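Local coordinates for uncharacterized protein (Bacteroides ovatus, PDB 4DQA) that is of unknown function but probably binds carbohydrate, joining an N-terminal DUF1735-type domain to a concanavalin A-like lectin/glucanase domain, at residues A[27-32]-A[131-136]; A[67-72]-A[107-112]; A[187-192]-A[202-207]; A[212-217]-A[245-250]. All blocks are in the same frame, centred on the assembly; numbering follows the deposited sequence.

Contact 1 (A[27-32]-A[131-136])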
loop_
_atom_site.group_PDB
_atom_site.type_symbol
_atom_site.label_atom_id
_atom_site.label_comp_id
_atom_site.label_asym_id
_atom_site.label_seq_id
_atom_site.Cartn_x
_atom_site.Cartn_y
_atom_site.Cartn_z
HETATM N N MSE A 27 19.714 14.682 -4.421
HETATM C CA MSE A 27 19.709 15.077 -5.817
HETATM C C MSE A 27 19.667 16.590 -5.929
HETATM O O MSE A 27 19.275 17.276 -4.988
HETATM C CB MSE A 27 18.542 14.446 -6.570
HETATM C CG MSE A 27 17.209 14.983 -6.185
HETATM SE SE MSE A 27 15.882 14.543 -7.536
HETATM C CE MSE A 27 16.585 15.625 -9.005
ATOM N N THR A 28 20.087 17.098 -7.082
ATOM C CA THR A 28 20.079 18.530 -7.325
ATOM C C THR A 28 19.261 18.829 -8.566
ATOM O O THR A 28 19.209 18.027 -9.500
ATOM C CB THR A 28 21.506 19.074 -7.533
ATOM O OG1 THR A 28 22.133 18.374 -8.616
ATOM C CG2 THR A 28 22.326 18.903 -6.275
ATOM N N PHE A 29 18.603 19.980 -8.558
ATOM C CA PHE A 29 17.932 20.475 -9.745
ATOM C C PHE A 29 18.032 21.997 -9.841
ATOM O O PHE A 29 18.368 22.687 -8.859
ATOM C CB PHE A 29 16.462 19.997 -9.778
ATOM C CG PHE A 29 15.595 20.567 -8.682
ATOM C CD1 PHE A 29 14.916 21.752 -8.866
ATOM C CD2 PHE A 29 15.440 19.903 -7.480
ATOM C CE1 PHE A 29 14.110 22.283 -7.874
ATOM C CE2 PHE A 29 14.628 20.434 -6.493
ATOM C CZ PHE A 29 13.971 21.622 -6.692
ATOM N N ASP A 30 17.748 22.504 -11.033
ATOM C CA ASP A 30 17.896 23.911 -11.366
ATOM C C ASP A 30 16.592 24.634 -11.105
ATOM O O ASP A 30 15.507 24.120 -11.407
ATOM C CB ASP A 30 18.288 24.064 -12.836
ATOM C CG ASP A 30 19.681 23.511 -13.137
ATOM O OD1 ASP A 30 20.528 23.466 -12.220
ATOM O OD2 ASP A 30 19.924 23.125 -14.299
ATOM N N LEU A 31 16.712 25.831 -10.554
ATOM C CA LEU A 31 15.581 26.695 -10.282
ATOM C C LEU A 31 15.807 28.019 -10.994
ATOM O O LEU A 31 16.784 28.737 -10.698
ATOM C CB LEU A 31 15.439 26.916 -8.783
ATOM C CG LEU A 31 14.268 27.784 -8.354
ATOM C CD1 LEU A 31 12.971 27.081 -8.718
ATOM C CD2 LEU A 31 14.387 28.055 -6.862
ATOM N N VAL A 32 14.900 28.346 -11.915
ATOM C CA VAL A 32 14.978 29.547 -12.736
ATOM C C VAL A 32 13.605 30.205 -12.865
ATOM O O VAL A 32 12.611 29.541 -13.177
ATOM C CB VAL A 32 15.500 29.203 -14.145
ATOM C CG1 VAL A 32 15.533 30.420 -15.032
ATOM C CG2 VAL A 32 16.891 28.601 -14.057
ATOM N N PHE A 131 7.766 20.960 -7.900
ATOM C CA PHE A 131 8.653 19.864 -8.224
ATOM C C PHE A 131 8.128 18.614 -7.537
ATOM O O PHE A 131 7.987 18.584 -6.331
ATOM C CB PHE A 131 10.062 20.198 -7.756
ATOM C CG PHE A 131 10.611 21.441 -8.414
ATOM C CD1 PHE A 131 11.271 21.365 -9.642
ATOM C CD2 PHE A 131 10.401 22.675 -7.849
ATOM C CE1 PHE A 131 11.756 22.520 -10.258
ATOM C CE2 PHE A 131 10.884 23.834 -8.464
ATOM C CZ PHE A 131 11.546 23.749 -9.671
ATOM N N PHE A 132 7.824 17.602 -8.333
ATOM C CA PHE A 132 7.186 16.396 -7.834
ATOM C C PHE A 132 8.192 15.252 -7.817
ATOM O O PHE A 132 9.048 15.117 -8.708
ATOM C CB PHE A 132 5.996 16.045 -8.710
ATOM C CG PHE A 132 4.918 17.077 -8.698
ATOM C CD1 PHE A 132 4.041 17.159 -7.641
ATOM C CD2 PHE A 132 4.767 17.964 -9.746
ATOM C CE1 PHE A 132 3.037 18.094 -7.625
ATOM C CE2 PHE A 132 3.766 18.906 -9.736
ATOM C CZ PHE A 132 2.896 18.977 -8.669
ATOM N N PHE A 133 8.097 14.432 -6.777
ATOM C CA PHE A 133 9.027 13.322 -6.586
ATOM C C PHE A 133 8.214 12.078 -6.290
ATOM O O PHE A 133 7.406 12.050 -5.362
ATOM C CB PHE A 133 9.975 13.622 -5.429
ATOM C CG PHE A 133 10.731 14.891 -5.595
ATOM C CD1 PHE A 133 10.151 16.109 -5.236
ATOM C CD2 PHE A 133 12.007 14.899 -6.135
ATOM C CE1 PHE A 133 10.841 17.295 -5.404
ATOM C CE2 PHE A 133 12.692 16.092 -6.303
ATOM C CZ PHE A 133 12.105 17.284 -5.943
ATOM N N SER A 134 8.389 11.053 -7.114
ATOM C CA SER A 134 7.682 9.811 -6.893
ATOM C C SER A 134 8.650 8.812 -6.272
ATOM O O SER A 134 9.836 8.755 -6.625
ATOM C CB SER A 134 7.122 9.286 -8.206
ATOM O OG SER A 134 8.122 9.254 -9.211
ATOM N N LYS A 135 8.161 8.057 -5.300
ATOM C CA LYS A 135 8.986 7.017 -4.723
ATOM C C LYS A 135 8.182 5.734 -4.694
ATOM O O LYS A 135 7.303 5.564 -3.860
ATOM C CB LYS A 135 9.473 7.374 -3.343
ATOM C CG LYS A 135 10.630 6.480 -2.935
ATOM C CD LYS A 135 11.239 6.891 -1.611
ATOM C CE LYS A 135 12.401 5.981 -1.246
ATOM N NZ LYS A 135 13.026 6.360 0.049
ATOM N N PRO A 136 8.486 4.832 -5.636
ATOM C CA PRO A 136 7.665 3.646 -5.884
ATOM C C PRO A 136 7.734 2.590 -4.796
ATOM O O PRO A 136 8.808 2.263 -4.303
ATOM C CB PRO A 136 8.263 3.069 -7.174
ATOM C CG PRO A 136 9.634 3.557 -7.212
ATOM C CD PRO A 136 9.628 4.911 -6.559
#
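One face of the Phe131 ring takes Phe29 CE1, which stands 3.2 Å above the plane over its centre, while Leu31 CD1 reaches the same ring at its edge, 3.7 Å from Phe131 CZ. The two phenylalanine rings are tilted by 35° with centroids 4.2 Å apart, an oblique aromatic pair. The Phe133 ring is used only by its edge here: Met27 SE lies in its plane, 3.8 Å from Phe133 CE2, a Met-aromatic contact made by a selenomethionine, and Phe29 CE2 comes to Phe133 CZ at 4.1 Å. Phe29 is thus wedged between the two phenylalanines of strand 131-135. Its CG sits between backbone N and carbonyl carbon (chi1 66°), which sends the ring across the gap toward strand 128-135. No hydrogen bond crosses; the axes of strands 27-31 and 131-135 are 11.0 Å apart at their closest and run at 157°, close to antiparallel. Phe18 and Leu111 add to the apolar layer, Phe18 meeting the Phe133 ring and Leu111 touching both Phe29 and Phe133. Facing sheets joined purely by interleaved apolar side chains are characteristic of a beta-sandwich core, here in the N-terminal domain, whose family belongs to the immunoglobulin-like E-set clan.

Contact 2 (A[67-72]-A[107-112])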
loop_
_atom_site.group_PDB
_atom_site.type_symbol
_atom_site.label_atom_id
_atom_site.label_comp_id
_atom_site.label_asym_id
_atom_site.label_seq_id
_atom_site.Cartn_x
_atom_site.Cartn_y
_atom_site.Cartn_z
ATOM N N GLU A 67 2.450 14.769 -0.806
ATOM C CA GLU A 67 2.983 15.091 0.508
ATOM C C GLU A 67 4.097 16.126 0.385
ATOM O O GLU A 67 4.962 15.994 -0.454
ATOM C CB GLU A 67 3.562 13.821 1.138
ATOM C CG GLU A 67 2.536 12.917 1.795
ATOM C CD GLU A 67 2.568 13.052 3.298
ATOM O OE1 GLU A 67 2.152 14.116 3.797
ATOM O OE2 GLU A 67 3.035 12.111 3.974
HETATM N N MSE A 68 4.077 17.136 1.234
HETATM C CA MSE A 68 5.102 18.137 1.258
HETATM C C MSE A 68 6.416 17.579 1.797
HETATM O O MSE A 68 6.437 16.849 2.775
HETATM C CB MSE A 68 4.578 19.246 2.159
HETATM C CG MSE A 68 5.525 20.325 2.403
HETATM SE SE MSE A 68 5.161 21.803 1.235
HETATM C CE MSE A 68 6.497 22.813 1.947
ATOM N N LEU A 69 7.516 17.896 1.138
ATOM C CA LEU A 69 8.829 17.546 1.655
ATOM C C LEU A 69 9.132 18.466 2.833
ATOM O O LEU A 69 8.599 19.566 2.901
ATOM C CB LEU A 69 9.889 17.759 0.579
ATOM C CG LEU A 69 9.943 16.751 -0.560
ATOM C CD1 LEU A 69 10.952 17.188 -1.590
ATOM C CD2 LEU A 69 10.307 15.402 -0.014
ATOM N N ASP A 70 9.993 18.009 3.741
ATOM C CA ASP A 70 10.464 18.842 4.850
ATOM C C ASP A 70 11.509 19.854 4.400
ATOM O O ASP A 70 12.458 19.511 3.716
ATOM C CB ASP A 70 11.052 17.963 5.963
ATOM C CG ASP A 70 9.989 17.219 6.738
ATOM O OD1 ASP A 70 8.820 17.676 6.747
ATOM O OD2 ASP A 70 10.330 16.178 7.345
ATOM N N VAL A 71 11.339 21.097 4.820
ATOM C CA VAL A 71 12.225 22.185 4.458
ATOM C C VAL A 71 13.643 21.905 4.927
ATOM O O VAL A 71 14.598 22.427 4.355
ATOM C CB VAL A 71 11.748 23.499 5.100
ATOM C CG1 VAL A 71 12.702 24.646 4.788
ATOM C CG2 VAL A 71 10.344 23.819 4.622
ATOM N N SER A 72 13.780 21.091 5.969
ATOM C CA SER A 72 15.098 20.795 6.510
ATOM C C SER A 72 15.930 20.004 5.520
ATOM O O SER A 72 17.149 19.957 5.632
ATOM C CB SER A 72 14.994 20.033 7.837
ATOM O OG SER A 72 14.486 18.718 7.654
ATOM N N ASN A 107 4.440 6.882 -1.810
ATOM C CA ASN A 107 3.882 8.213 -1.695
ATOM C C ASN A 107 4.473 9.065 -2.774
ATOM O O ASN A 107 5.540 8.785 -3.295
ATOM C CB ASN A 107 4.242 8.830 -0.345
ATOM C CG ASN A 107 3.538 8.166 0.786
ATOM O OD1 ASN A 107 2.357 8.407 1.012
ATOM N ND2 ASN A 107 4.243 7.302 1.499
ATOM N N SER A 108 3.754 10.112 -3.118
ATOM C CA SER A 108 4.294 11.080 -4.042
ATOM C C SER A 108 4.482 12.380 -3.275
ATOM O O SER A 108 3.677 12.735 -2.435
ATOM C CB SER A 108 3.400 11.211 -5.277
ATOM O OG SER A 108 3.419 10.000 -6.033
ATOM N N TYR A 109 5.605 13.031 -3.533
ATOM C CA TYR A 109 6.021 14.193 -2.754
ATOM C C TYR A 109 6.131 15.415 -3.632
ATOM O O TYR A 109 6.279 15.308 -4.859
ATOM C CB TYR A 109 7.383 13.918 -2.100
ATOM C CG TYR A 109 7.342 12.776 -1.126
ATOM C CD1 TYR A 109 7.012 12.989 0.207
ATOM C CD2 TYR A 109 7.582 11.485 -1.544
ATOM C CE1 TYR A 109 6.958 11.931 1.101
ATOM C CE2 TYR A 109 7.532 10.427 -0.666
ATOM C CZ TYR A 109 7.201 10.661 0.651
ATOM O OH TYR A 109 7.141 9.613 1.525
ATOM N N VAL A 110 6.060 16.581 -3.011
ATOM C CA VAL A 110 6.188 17.817 -3.761
ATOM C C VAL A 110 6.996 18.824 -2.971
ATOM O O VAL A 110 6.931 18.890 -1.738
ATOM C CB VAL A 110 4.797 18.388 -4.123
ATOM C CG1 VAL A 110 3.975 18.626 -2.861
ATOM C CG2 VAL A 110 4.907 19.670 -4.962
ATOM N N LEU A 111 7.758 19.612 -3.704
ATOM C CA LEU A 111 8.444 20.768 -3.158
ATOM C C LEU A 111 7.970 21.973 -3.965
ATOM O O LEU A 111 8.309 22.099 -5.144
ATOM C CB LEU A 111 9.965 20.607 -3.290
ATOM C CG LEU A 111 10.774 21.819 -2.826
ATOM C CD1 LEU A 111 10.591 22.030 -1.353
ATOM C CD2 LEU A 111 12.255 21.638 -3.156
ATOM N N PRO A 112 7.184 22.859 -3.347
ATOM C CA PRO A 112 6.716 24.052 -4.042
ATOM C C PRO A 112 7.641 25.204 -3.727
ATOM O O PRO A 112 7.867 25.474 -2.552
ATOM C CB PRO A 112 5.329 24.284 -3.444
ATOM C CG PRO A 112 5.436 23.758 -2.039
ATOM C CD PRO A 112 6.478 22.650 -2.071
HETATM O O HOH W 1 5.519 10.113 4.313
#
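Leu69 carries the tight, buried end of the contact, with its two methyls divided between Tyr109 and Leu111, alternate residues of strand 107-117: CD2 lies 3.9 Å from Tyr109 CB, and CD1 lies 3.9 Å from Leu111 CB. With CG anti to the carbonyl carbon (chi1 -74°), the branch turns toward strand 107-117 and crosses both partners at about a right angle; Phe133 and Leu103 close in from outside the pair. On the other face of the sheet Met68, a selenomethionine bent at chi2 (98°), lays SE against the proline ring, 3.7 Å from Pro112 CD, with Val55 of helix 52-62 touching both. Between these two packed faces runs a short parallel beta ladder, in which Glu67 pairs with Tyr109 and Met68 with Val110. Glu67 N donates almost straight to Ser108 O, Glu67 O receives Val110 N at 2.8 Å, and Leu69 N continues the series to Val110 O at 3.1 Å. Strand 67-68 thereby adds a parallel edge to the mixed sheet of the N-terminal domain. Toward solvent the fit is looser. Glu67 keeps only its root close, CB being 3.7 Å from Tyr109 CD1, while its carboxylate, in the conformer described, one of two, meets the phenol through water: one molecule donates to Glu67 OE2 at 3.2 Å and to Tyr109 OH at 3.3 Å. The same hydroxyl is hydrogen-bonded to Lys104 O.

Contact 3 (A[187-192]-A[202-207])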
loop_
_atom_site.group_PDB
_atom_site.type_symbol
_atom_site.label_atom_id
_atom_site.label_comp_id
_atom_site.label_asym_id
_atom_site.label_seq_id
_atom_site.Cartn_x
_atom_site.Cartn_y
_atom_site.Cartn_z
HETATM N N MSE A 187 -15.458 -20.028 9.638
HETATM C CA MSE A 187 -15.274 -18.996 8.611
HETATM C C MSE A 187 -13.871 -19.123 8.031
HETATM O O MSE A 187 -12.905 -18.615 8.598
HETATM C CB MSE A 187 -15.476 -17.589 9.180
HETATM C CG MSE A 187 -15.483 -16.499 8.142
HETATM SE SE MSE A 187 -17.048 -16.557 7.022
HETATM C CE MSE A 187 -18.376 -16.281 8.397
ATOM N N ILE A 188 -13.765 -19.802 6.893
ATOM C CA ILE A 188 -12.456 -20.032 6.294
ATOM C C ILE A 188 -12.484 -19.676 4.798
ATOM O O ILE A 188 -13.470 -19.921 4.098
ATOM C CB ILE A 188 -11.985 -21.480 6.577
ATOM C CG1 ILE A 188 -10.480 -21.650 6.301
ATOM C CG2 ILE A 188 -12.785 -22.467 5.767
ATOM C CD1 ILE A 188 -9.883 -22.938 6.841
ATOM N N LEU A 189 -11.417 -19.033 4.348
ATOM C CA LEU A 189 -11.199 -18.737 2.943
ATOM C C LEU A 189 -10.192 -19.733 2.397
ATOM O O LEU A 189 -9.093 -19.920 2.954
ATOM C CB LEU A 189 -10.694 -17.306 2.775
ATOM C CG LEU A 189 -10.431 -16.836 1.345
ATOM C CD1 LEU A 189 -11.743 -16.742 0.600
ATOM C CD2 LEU A 189 -9.712 -15.484 1.368
ATOM N N ARG A 190 -10.610 -20.436 1.346
ATOM C CA ARG A 190 -9.788 -21.480 0.751
ATOM C C ARG A 190 -9.924 -21.444 -0.758
ATOM O O ARG A 190 -10.728 -20.689 -1.315
ATOM C CB ARG A 190 -10.219 -22.845 1.289
ATOM C CG ARG A 190 -11.622 -23.261 0.901
ATOM C CD ARG A 190 -12.083 -24.492 1.692
ATOM N NE ARG A 190 -13.404 -24.957 1.280
ATOM C CZ ARG A 190 -14.149 -25.797 2.001
ATOM N NH1 ARG A 190 -13.702 -26.263 3.168
ATOM N NH2 ARG A 190 -15.337 -26.148 1.561
ATOM N N ILE A 191 -9.111 -22.264 -1.419
ATOM C CA ILE A 191 -9.265 -22.475 -2.858
ATOM C C ILE A 191 -9.526 -23.956 -3.022
ATOM O O ILE A 191 -8.685 -24.796 -2.666
ATOM C CB ILE A 191 -8.019 -22.090 -3.672
ATOM C CG1 ILE A 191 -7.489 -20.719 -3.232
ATOM C CG2 ILE A 191 -8.397 -22.076 -5.135
ATOM C CD1 ILE A 191 -6.146 -20.363 -3.834
ATOM N N GLY A 192 -10.714 -24.279 -3.517
ATOM C CA GLY A 192 -11.097 -25.644 -3.787
ATOM C C GLY A 192 -11.732 -26.420 -2.660
ATOM O O GLY A 192 -11.414 -26.228 -1.488
ATOM N N ASP A 202 -9.426 -25.155 -8.062
ATOM C CA ASP A 202 -8.861 -23.837 -8.305
ATOM C C ASP A 202 -9.865 -22.695 -8.160
ATOM O O ASP A 202 -9.593 -21.546 -8.586
ATOM C CB ASP A 202 -8.104 -23.795 -9.657
ATOM C CG ASP A 202 -8.865 -24.434 -10.822
ATOM O OD1 ASP A 202 -10.066 -24.766 -10.708
ATOM O OD2 ASP A 202 -8.235 -24.656 -11.895
ATOM N N TYR A 203 -10.989 -22.955 -7.482
ATOM C CA TYR A 203 -12.033 -21.946 -7.265
ATOM C C TYR A 203 -12.006 -21.430 -5.833
ATOM O O TYR A 203 -12.139 -22.201 -4.877
ATOM C CB TYR A 203 -13.407 -22.527 -7.576
ATOM C CG TYR A 203 -13.782 -22.451 -9.036
ATOM C CD1 TYR A 203 -12.895 -22.870 -10.022
ATOM C CD2 TYR A 203 -15.000 -21.950 -9.435
ATOM C CE1 TYR A 203 -13.221 -22.781 -11.374
ATOM C CE2 TYR A 203 -15.332 -21.861 -10.772
ATOM C CZ TYR A 203 -14.438 -22.289 -11.731
ATOM O OH TYR A 203 -14.763 -22.208 -13.068
ATOM N N LEU A 204 -11.836 -20.126 -5.687
ATOM C CA LEU A 204 -11.928 -19.489 -4.383
ATOM C C LEU A 204 -13.288 -19.675 -3.763
ATOM O O LEU A 204 -14.316 -19.575 -4.422
ATOM C CB LEU A 204 -11.733 -17.990 -4.505
ATOM C CG LEU A 204 -10.349 -17.430 -4.517
ATOM C CD1 LEU A 204 -10.467 -15.959 -4.873
ATOM C CD2 LEU A 204 -9.692 -17.595 -3.143
ATOM N N GLU A 205 -13.299 -19.918 -2.471
ATOM C CA GLU A 205 -14.507 -20.268 -1.753
ATOM C C GLU A 205 -14.402 -19.844 -0.319
ATOM O O GLU A 205 -13.335 -19.927 0.287
ATOM C CB GLU A 205 -14.721 -21.789 -1.807
ATOM C CG GLU A 205 -15.932 -22.303 -1.069
ATOM C CD GLU A 205 -16.140 -23.801 -1.269
ATOM O OE1 GLU A 205 -15.220 -24.602 -0.934
ATOM O OE2 GLU A 205 -17.227 -24.189 -1.758
ATOM N N VAL A 206 -15.519 -19.373 0.232
ATOM C CA VAL A 206 -15.652 -19.232 1.664
ATOM C C VAL A 206 -16.526 -20.343 2.232
ATOM O O VAL A 206 -17.553 -20.700 1.665
ATOM C CB VAL A 206 -16.143 -17.834 2.058
ATOM C CG1 VAL A 206 -17.466 -17.530 1.458
ATOM C CG2 VAL A 206 -16.242 -17.728 3.559
ATOM N N ALA A 207 -16.079 -20.930 3.334
ATOM C CA ALA A 207 -16.767 -22.062 3.934
ATOM C C ALA A 207 -16.838 -21.934 5.442
ATOM O O ALA A 207 -16.174 -21.092 6.030
ATOM C CB ALA A 207 -16.051 -23.374 3.534
#
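Ala207 CB is a small bump against the Arg190 guanidinium, 3.4 Å from its plane and centred on it, so the methyl packs on one face of the flat group while Glu205 works at its edge. In this salt bridge Arg190 NE and NH2 both donate to the single oxygen Glu205 OE1, each at 2.9 Å, and that oxygen lies within 1° of the guanidinium plane. The carboxylate is turned 57° from that plane, and both nitrogens reach OE1 from the same face of it. Arg190 leaves the backbone with CG between N and the carbonyl carbon (chi1 65°), then extends beside the straight Glu205 chain; Glu205 OE2 is held by Thr199 OG1. On the opposite face the fit is apolar. Ile191 CG1 presses on Leu204 CD2 at 3.8 Å, and its other branch, CG2, settles against the backbone at Asp202 C, 3.4 Å away. Leu189 CD1 drops over Glu205 O at 3.6 Å, and the bent selenomethionine Met187 brings SE to Val206 CG2 at 3.7 Å. Ile180 touches Leu189, Ile191 and Leu204 from beyond. Hydrogen-bonded pairs Ile188-Ala207 and Arg190-Glu205 alternate with non-hydrogen-bonded pairs Leu189-Val206 and Ile191-Leu204. A salt bridge lying over an alanine on one face and aliphatic side chains on the other mark an antiparallel strand pair within the small three-stranded sheet of the concanavalin A-like domain.

Contact 4 (A[212-217]-A[245-250])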
loop_
_atom_site.group_PDB
_atom_site.type_symbol
_atom_site.label_atom_id
_atom_site.label_comp_id
_atom_site.label_asym_id
_atom_site.label_seq_id
_atom_site.Cartn_x
_atom_site.Cartn_y
_atom_site.Cartn_z
ATOM N N TYR A 212 -20.070 -19.961 -0.100
ATOM C CA TYR A 212 -20.282 -19.635 -1.498
ATOM C C TYR A 212 -18.938 -19.538 -2.182
ATOM O O TYR A 212 -17.900 -19.532 -1.527
ATOM C CB TYR A 212 -21.089 -18.341 -1.672
ATOM C CG TYR A 212 -20.401 -17.059 -1.237
ATOM C CD1 TYR A 212 -20.386 -16.675 0.097
ATOM C CD2 TYR A 212 -19.815 -16.215 -2.168
ATOM C CE1 TYR A 212 -19.776 -15.485 0.497
ATOM C CE2 TYR A 212 -19.196 -15.015 -1.777
ATOM C CZ TYR A 212 -19.177 -14.666 -0.446
ATOM O OH TYR A 212 -18.587 -13.469 -0.065
ATOM N N ARG A 213 -18.956 -19.482 -3.503
ATOM C CA ARG A 213 -17.736 -19.542 -4.289
ATOM C C ARG A 213 -17.786 -18.683 -5.537
ATOM O O ARG A 213 -18.860 -18.224 -5.966
ATOM C CB ARG A 213 -17.447 -20.995 -4.676
ATOM C CG ARG A 213 -18.496 -21.603 -5.596
ATOM C CD ARG A 213 -18.009 -22.968 -6.060
ATOM N NE ARG A 213 -18.959 -23.760 -6.832
ATOM C CZ ARG A 213 -19.228 -23.558 -8.117
ATOM N NH1 ARG A 213 -18.664 -22.523 -8.761
ATOM N NH2 ARG A 213 -20.094 -24.364 -8.745
ATOM N N VAL A 214 -16.616 -18.440 -6.111
ATOM C CA VAL A 214 -16.513 -17.712 -7.364
ATOM C C VAL A 214 -16.853 -18.587 -8.582
ATOM O O VAL A 214 -17.210 -19.761 -8.428
ATOM C CB VAL A 214 -15.127 -17.091 -7.533
ATOM C CG1 VAL A 214 -14.848 -16.159 -6.349
ATOM C CG2 VAL A 214 -14.045 -18.181 -7.638
ATOM N N THR A 215 -16.751 -18.011 -9.778
ATOM C CA THR A 215 -17.175 -18.699 -10.988
ATOM C C THR A 215 -16.093 -18.783 -12.088
ATOM O O THR A 215 -16.379 -19.160 -13.214
ATOM C CB THR A 215 -18.483 -18.060 -11.527
ATOM O OG1 THR A 215 -18.280 -16.674 -11.723
ATOM C CG2 THR A 215 -19.615 -18.229 -10.520
ATOM N N LYS A 216 -14.842 -18.466 -11.724
ATOM C CA LYS A 216 -13.692 -18.561 -12.618
ATOM C C LYS A 216 -12.515 -19.119 -11.807
ATOM O O LYS A 216 -12.439 -18.819 -10.640
ATOM C CB LYS A 216 -13.307 -17.167 -13.112
ATOM C CG LYS A 216 -14.426 -16.415 -13.807
ATOM C CD LYS A 216 -13.941 -15.053 -14.276
ATOM C CE LYS A 216 -13.828 -14.076 -13.126
ATOM N NZ LYS A 216 -15.123 -13.417 -12.794
ATOM N N PRO A 217 -11.598 -19.878 -12.456
ATOM C CA PRO A 217 -10.426 -20.389 -11.724
ATOM C C PRO A 217 -9.295 -19.376 -11.573
ATOM O O PRO A 217 -9.195 -18.414 -12.345
ATOM C CB PRO A 217 -9.962 -21.562 -12.591
ATOM C CG PRO A 217 -10.356 -21.153 -13.998
ATOM C CD PRO A 217 -11.648 -20.406 -13.839
ATOM N N LYS A 245 -15.146 -7.510 -7.559
ATOM C CA LYS A 245 -16.007 -8.449 -6.848
ATOM C C LYS A 245 -16.302 -9.627 -7.762
ATOM O O LYS A 245 -16.887 -9.452 -8.834
ATOM C CB LYS A 245 -17.313 -7.773 -6.402
ATOM C CG LYS A 245 -18.187 -8.646 -5.501
ATOM C CD LYS A 245 -19.321 -7.836 -4.845
ATOM C CE LYS A 245 -20.167 -8.718 -3.937
ATOM N NZ LYS A 245 -21.311 -7.987 -3.313
ATOM N N TRP A 246 -15.873 -10.829 -7.358
ATOM C CA TRP A 246 -16.050 -12.044 -8.163
ATOM C C TRP A 246 -17.240 -12.874 -7.718
ATOM O O TRP A 246 -17.715 -13.750 -8.448
ATOM C CB TRP A 246 -14.803 -12.921 -8.081
ATOM C CG TRP A 246 -13.721 -12.576 -9.063
ATOM C CD1 TRP A 246 -13.472 -11.363 -9.602
ATOM C CD2 TRP A 246 -12.735 -13.473 -9.611
ATOM N NE1 TRP A 246 -12.400 -11.430 -10.461
ATOM C CE2 TRP A 246 -11.940 -12.720 -10.498
ATOM C CE3 TRP A 246 -12.463 -14.842 -9.456
ATOM C CZ2 TRP A 246 -10.882 -13.272 -11.214
ATOM C CZ3 TRP A 246 -11.402 -15.391 -10.170
ATOM C CH2 TRP A 246 -10.631 -14.606 -11.046
ATOM N N ALA A 247 -17.701 -12.630 -6.503
ATOM C CA ALA A 247 -18.859 -13.338 -5.987
ATOM C C ALA A 247 -19.387 -12.636 -4.763
ATOM O O ALA A 247 -18.669 -11.911 -4.063
ATOM C CB ALA A 247 -18.518 -14.757 -5.668
ATOM N N GLY A 248 -20.671 -12.827 -4.508
ATOM C CA GLY A 248 -21.262 -12.281 -3.318
ATOM C C GLY A 248 -22.373 -13.148 -2.783
ATOM O O GLY A 248 -22.889 -14.037 -3.477
ATOM N N SER A 249 -22.726 -12.884 -1.536
ATOM C CA SER A 249 -23.895 -13.500 -0.931
ATOM C C SER A 249 -24.463 -12.596 0.158
ATOM O O SER A 249 -24.008 -11.442 0.345
ATOM C CB SER A 249 -23.530 -14.879 -0.376
ATOM O OG SER A 249 -24.707 -15.648 -0.184
ATOM N N ASP A 250 -25.492 -13.093 0.834
ATOM C CA ASP A 250 -26.151 -12.357 1.894
ATOM C C ASP A 250 -26.313 -13.316 3.039
ATOM O O ASP A 250 -26.851 -14.412 2.873
ATOM C CB ASP A 250 -27.522 -11.820 1.448
ATOM C CG ASP A 250 -27.407 -10.778 0.350
ATOM O OD1 ASP A 250 -27.412 -11.164 -0.836
ATOM O OD2 ASP A 250 -27.278 -9.574 0.674
HETATM O O HOH W 2 -16.389 -15.147 -10.309
#
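Trp246 meets segment 212-217 first, offering one indole face to Lys216 and its edge to Val214. Lys216 CE lies over the six-membered ring, 3.5 Å from its centroid, as a CH-pi contact, and NZ stands above the five-membered ring at 3.9 Å, only 5° off the normal, a cation-pi interaction. Bends at chi3 (-76°) and chi4 (-84°) fold the lysine chain down over the indole in this conformer, one of two. Val214 CB lies in the indole plane, while Val214 CG1 touches Trp246 CB at 3.7 Å. The Trp246 carbonyl takes a bond from a water at 2.7 Å, and this water in turn accepts from Thr215 N and, at 3.3 Å, from Lys216 NZ. At Ala247 the methyl fits against the opposing chain, 3.5 Å from Arg213 O and 4.0 Å from both Val214 CG1 and Tyr212 CE2. Trp246 and Ala247 both bond Ile239 of the adjacent strand, a classic beta bulge. Gly248 runs along one face of the Tyr212 ring, CA lying 3.8 Å from Tyr212 CE2. Ser249 then sets CB over that same face, a CH-pi contact offset toward the rim, while Tyr212 OH is hydrogen-bonded to Thr237 OG1. No direct hydrogen bond joins the segments; the cation-pi contact and the Lys216 NZ-water bond belong to one of two lysine conformers, so that end is probably the less fixed, while the packing of Val214, Ala247 and Tyr212 does not depend on it.

Overall arrangement
From the N terminus, segment 27-32 waits 98 residues for its partner 131-136, so contact 1 closes a long loop, and contact 2 (67-72 with 107-112) closes wholly within it. Strands 107-117 and 128-135 are sheet neighbours, linked by probable backbone bonds such as Phe133 O to Tyr109 N; contact 1 ties their sheet to the facing one, and contact 2 extends its edge. The chain then enters the lectin-like domain, where contacts 3 and 4 close in series, without crossing. Contact 3 pairs strands 187-190 and 203-208; strand 212-213 continues that sheet, and contact 4 brings it against strand 244-250. Contacts 1 and 3 have centres about 47 Å apart.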